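Local atomic coordinates of putative exported protein (PDB entry 2PFY), a protein that binds pyroglutamic acid as a periplasmic extracytoplasmic solute receptor, probably delivering it to a tripartite ATP-independent (TRAP) transporter. Residues Ser87-Ser92 with Ala204-Ser209; Pro119-Gly124 with Leu181-Thr186. All coordinates share one frame; numbering follows the deposited sequence.

Contact 1: residues Ser87-Ser92 with Ala204-Ser209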
# COMPACT_ATOMS: atom_id res chain seq x y z
N SER A 87 9.62 5.19 -9.05
CA SER A 87 9.79 5.84 -7.75
C SER A 87 9.20 7.24 -7.69
O SER A 87 9.11 7.83 -6.61
CB SER A 87 11.26 5.84 -7.37
OG SER A 87 11.60 4.60 -6.75
N SER A 88 8.84 7.77 -8.85
CA SER A 88 8.07 9.03 -8.93
C SER A 88 6.58 8.71 -9.09
O SER A 88 6.22 7.63 -9.54
CB SER A 88 8.57 9.89 -10.08
OG SER A 88 8.24 9.28 -11.31
N PHE A 89 5.70 9.63 -8.70
CA PHE A 89 4.26 9.40 -8.94
C PHE A 89 3.92 9.16 -10.40
O PHE A 89 3.05 8.33 -10.70
CB PHE A 89 3.39 10.52 -8.38
CG PHE A 89 3.21 10.46 -6.89
CD1 PHE A 89 2.44 9.45 -6.30
CD2 PHE A 89 3.79 11.45 -6.06
CE1 PHE A 89 2.26 9.40 -4.89
CE2 PHE A 89 3.61 11.42 -4.66
CZ PHE A 89 2.83 10.39 -4.08
N ASN A 90 4.58 9.91 -11.30
CA ASN A 90 4.27 9.79 -12.76
C ASN A 90 4.62 8.40 -13.27
O ASN A 90 3.83 7.77 -13.95
CB ASN A 90 4.99 10.87 -13.59
CG ASN A 90 4.29 12.24 -13.52
OD1 ASN A 90 3.28 12.43 -12.84
ND2 ASN A 90 4.86 13.21 -14.24
N GLU A 91 5.78 7.89 -12.87
CA GLU A 91 6.13 6.49 -13.19
C GLU A 91 5.15 5.51 -12.53
O GLU A 91 4.74 4.54 -13.17
CB GLU A 91 7.55 6.14 -12.75
CG GLU A 91 8.64 6.77 -13.56
CD GLU A 91 10.00 6.54 -12.93
OE1 GLU A 91 10.24 7.04 -11.80
OE2 GLU A 91 10.81 5.84 -13.54
N SER A 92 4.84 5.73 -11.24
CA SER A 92 3.91 4.86 -10.50
C SER A 92 2.57 4.74 -11.22
O SER A 92 2.01 3.64 -11.35
CB SER A 92 3.71 5.38 -9.06
OG SER A 92 3.02 4.42 -8.24
N ALA A 204 11.78 4.62 -2.24
CA ALA A 204 12.17 3.29 -2.73
C ALA A 204 11.15 2.73 -3.74
O ALA A 204 11.51 2.16 -4.79
CB ALA A 204 12.37 2.33 -1.58
N PHE A 205 9.87 2.92 -3.43
CA PHE A 205 8.79 2.56 -4.32
C PHE A 205 7.49 3.23 -3.87
O PHE A 205 7.44 3.93 -2.84
CB PHE A 205 8.62 1.02 -4.42
CG PHE A 205 8.41 0.34 -3.10
CD1 PHE A 205 7.11 0.12 -2.60
CD2 PHE A 205 9.50 -0.03 -2.32
CE1 PHE A 205 6.90 -0.49 -1.36
CE2 PHE A 205 9.30 -0.64 -1.04
CZ PHE A 205 8.02 -0.88 -0.58
N ILE A 206 6.45 3.07 -4.67
CA ILE A 206 5.19 3.61 -4.25
C ILE A 206 4.08 2.52 -4.31
O ILE A 206 3.54 2.21 -5.40
CB ILE A 206 4.85 5.08 -4.84
CG1 ILE A 206 3.58 5.13 -5.63
CG2 ILE A 206 6.03 5.92 -5.42
CD1 ILE A 206 2.46 5.18 -4.77
N PRO A 207 3.77 1.92 -3.13
CA PRO A 207 2.89 0.76 -3.13
C PRO A 207 1.44 1.23 -3.21
O PRO A 207 1.10 2.31 -2.71
CB PRO A 207 3.23 0.06 -1.81
CG PRO A 207 3.63 1.26 -0.85
CD PRO A 207 4.23 2.31 -1.77
N GLN A 208 0.63 0.47 -3.91
CA GLN A 208 -0.78 0.80 -4.09
C GLN A 208 -1.62 0.13 -3.03
O GLN A 208 -1.27 -0.91 -2.48
CB GLN A 208 -1.29 0.33 -5.43
CG GLN A 208 -0.51 0.87 -6.63
CD GLN A 208 -0.52 2.38 -6.73
OE1 GLN A 208 -1.51 3.04 -6.46
NE2 GLN A 208 0.59 2.94 -7.15
N SER A 209 -2.77 0.73 -2.77
CA SER A 209 -3.79 0.12 -1.94
C SER A 209 -5.02 -0.05 -2.84
O SER A 209 -5.25 0.76 -3.74
CB SER A 209 -4.02 1.08 -0.78
OG SER A 209 -5.37 1.25 -0.51
O HOH W 1 4.24 2.04 -7.90
O HOH W 2 2.13 1.31 -9.53
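The start of helix 89-108 is laid against the loop that enters strand 208-214, with Ser87, Phe89 and Ser92 meeting Ala204, Ile206 and Gln208. Ser92 has its OG anti to the backbone N (chi1 -169°), which brings the hydroxyl within 2.7 Å of a water that donates to Ile206 O at 2.6 Å. A second water donates to Ser92 O at 3.0 Å and weakly accepts from Gln208 NE2. The hydroxyl is thus bridged to the loop carbonyl of Ile206 and the helix carbonyl, more weakly, to Gln208 at the start of the strand. The helix end is itself fixed by a capping box: Glu91 N gives a nearly straight bond to Ser88 OG (3.2 Å, 165°), and Ser88 N returns a weak one to Glu91 OE1. In this periplasmic binding protein fold, loop 202-207 passes from the sheet containing strand 198-201 to the five-stranded sheet containing strand 208-214. The side chain of Ile206 is modelled too close to Ser92 OG and is doubtful in detail; tentatively, it lies against both Ser87 and Phe89, its CD1 about 4.2 Å from Phe89 CE1 and oblique to the ring. Ser87 OG comes within 3.1 Å of Ala204 O but is hydrogen-bonded to Gln203 O. Trp241 of helix 223-257 packs on both Ser92 and Gln208.

Contact 2: residues Pro119-Gly124 with Leu181-Thr186; sequences PWPPQG and LTSPAT. With PCA (pyroglutamic acid), chain E.
In the pyroglutamic acid pocket of this periplasmic binding protein, Trp120 and Ser183 close on the ligand together, Trp120 CE3 lying near Ser183 OG. The lactam ring lies over one face of the indole, its CD 3.3 Å above the plane and offset toward the rim. The lactam carbonyl is gripped twice by Ser183: OG donates to PCA OE at 2.7 Å and the backbone N at 3.1 Å. Ser183 is also the N-cap of helix 184-189, its OG accepting from Thr186 N at 169°, which its position between backbone N and carbonyl carbon (chi1 61°) allows. Thr186 OG1 receives the lactam N-H almost in line (2.7 Å, 173°), while Thr182 OG1 donates to the carboxylate atom OXT. Arg48, Arg143 and Thr165 add further hydrogen bonds to the ligand. Gly124 and Thr182 also form an antiparallel hydrogen-bonded pair, Gly124 N to Thr182 O and Thr182 N to Gly124 O both measuring 3.0 Å, which joins strand 124-127 to the edge strand 180-182. Beside this pair, the methyl Leu181 CD2 meets Gln123 CB at 3.6 Å. At the first turn of helix 184-189, Pro121 CG rests 3.8 Å from Ala185 CB.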
# COMPACT_ATOMS: atom_id res chain seq x y z
N PRO A 119 -2.74 5.32 -4.32
CA PRO A 119 -1.37 5.07 -3.89
C PRO A 119 -1.09 5.60 -2.47
O PRO A 119 -1.68 6.59 -2.03
CB PRO A 119 -0.55 5.87 -4.93
CG PRO A 119 -1.42 7.11 -5.18
CD PRO A 119 -2.86 6.57 -5.11
N TRP A 120 -0.23 4.91 -1.76
CA TRP A 120 0.51 5.48 -0.64
C TRP A 120 1.54 6.49 -1.22
O TRP A 120 1.80 6.49 -2.43
CB TRP A 120 1.28 4.36 0.07
CG TRP A 120 0.41 3.50 0.90
CD1 TRP A 120 -0.21 2.31 0.54
CD2 TRP A 120 0.05 3.74 2.26
NE1 TRP A 120 -0.91 1.80 1.61
CE2 TRP A 120 -0.76 2.66 2.68
CE3 TRP A 120 0.35 4.78 3.17
CZ2 TRP A 120 -1.27 2.58 3.98
CZ3 TRP A 120 -0.17 4.71 4.47
CH2 TRP A 120 -0.97 3.61 4.86
N PRO A 121 2.10 7.36 -0.36
CA PRO A 121 3.24 8.15 -0.79
C PRO A 121 4.49 7.27 -0.92
O PRO A 121 4.48 6.09 -0.53
CB PRO A 121 3.38 9.23 0.33
CG PRO A 121 2.05 9.16 1.13
CD PRO A 121 1.69 7.68 1.02
N PRO A 122 5.57 7.82 -1.52
CA PRO A 122 6.81 7.07 -1.68
C PRO A 122 7.41 6.60 -0.35
O PRO A 122 7.21 7.26 0.69
CB PRO A 122 7.74 8.08 -2.35
CG PRO A 122 6.80 9.03 -3.07
CD PRO A 122 5.65 9.17 -2.11
N GLN A 123 8.12 5.46 -0.37
CA GLN A 123 8.58 4.85 0.88
C GLN A 123 9.97 5.37 1.26
O GLN A 123 10.91 5.26 0.48
CB GLN A 123 8.64 3.32 0.75
CG GLN A 123 7.31 2.68 0.25
CD GLN A 123 6.20 2.80 1.29
OE1 GLN A 123 5.31 3.65 1.20
NE2 GLN A 123 6.28 1.98 2.29
N GLY A 124 10.08 5.93 2.46
CA GLY A 124 11.40 6.33 3.04
C GLY A 124 11.84 5.34 4.11
O GLY A 124 11.17 4.32 4.37
N LEU A 181 10.65 0.88 6.93
CA LEU A 181 10.52 1.50 5.65
C LEU A 181 9.04 1.68 5.44
O LEU A 181 8.27 0.71 5.53
CB LEU A 181 11.09 0.62 4.53
CG LEU A 181 10.82 1.13 3.10
CD1 LEU A 181 12.07 1.16 2.20
CD2 LEU A 181 9.72 0.28 2.44
N THR A 182 8.64 2.93 5.21
CA THR A 182 7.21 3.27 5.05
C THR A 182 7.12 4.72 4.60
O THR A 182 8.13 5.44 4.62
CB THR A 182 6.35 2.99 6.34
OG1 THR A 182 4.95 3.06 6.02
CG2 THR A 182 6.66 3.95 7.54
N SER A 183 5.90 5.15 4.23
CA SER A 183 5.67 6.49 3.74
C SER A 183 5.70 7.49 4.89
O SER A 183 5.56 7.11 6.10
CB SER A 183 4.30 6.59 3.06
OG SER A 183 3.31 6.29 4.04
N PRO A 184 5.82 8.78 4.53
CA PRO A 184 5.58 9.82 5.53
C PRO A 184 4.11 9.84 6.02
O PRO A 184 3.85 10.36 7.10
CB PRO A 184 5.96 11.12 4.80
CG PRO A 184 5.77 10.80 3.30
CD PRO A 184 6.22 9.33 3.22
N ALA A 185 3.17 9.23 5.28
CA ALA A 185 1.78 9.17 5.77
C ALA A 185 1.66 8.31 7.02
O ALA A 185 1.02 8.70 8.00
CB ALA A 185 0.84 8.64 4.69
N THR A 186 2.27 7.12 6.98
CA THR A 186 2.32 6.23 8.16
C THR A 186 3.13 6.89 9.28
O THR A 186 2.78 6.79 10.46
CB THR A 186 2.90 4.87 7.78
OG1 THR A 186 1.95 4.20 6.94
CG2 THR A 186 3.18 3.99 9.03
N PCA E . 2.23 2.43 4.89
CA PCA E . 1.83 1.00 4.92
CB PCA E . 2.22 0.34 3.62
CG PCA E . 2.94 1.39 2.82
CD PCA E . 2.87 2.63 3.65
OE PCA E . 3.29 3.72 3.27
C PCA E . 2.50 0.29 6.09
O PCA E . 2.17 -0.83 6.49
OXT PCA E . 3.41 0.86 6.65

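Contacts 1 and 2 have centres about 10 Å apart and are joined through Gln123: Ala204 N to Gln123 O (2.9 Å) and Phe205 O to Gln123 N (3.0 Å) are probable hydrogen bonds, and a further backbone bond links Trp120 with Pro207. Segments 119-124 and 204-209 thus run side by side; 119-124 spans one connection between the two larger sheets and 204-209 holds most of another, an arrangement consistent with the hinge of a two-domain periplasmic binding protein. Contact 2 grips the ligand directly. Segment 204-209 of contact 1 reaches the pocket through Pro207, which touches pyroglutamic acid and Gln123, whereas the Phe205 side chain remains about 6 Å from the ligand.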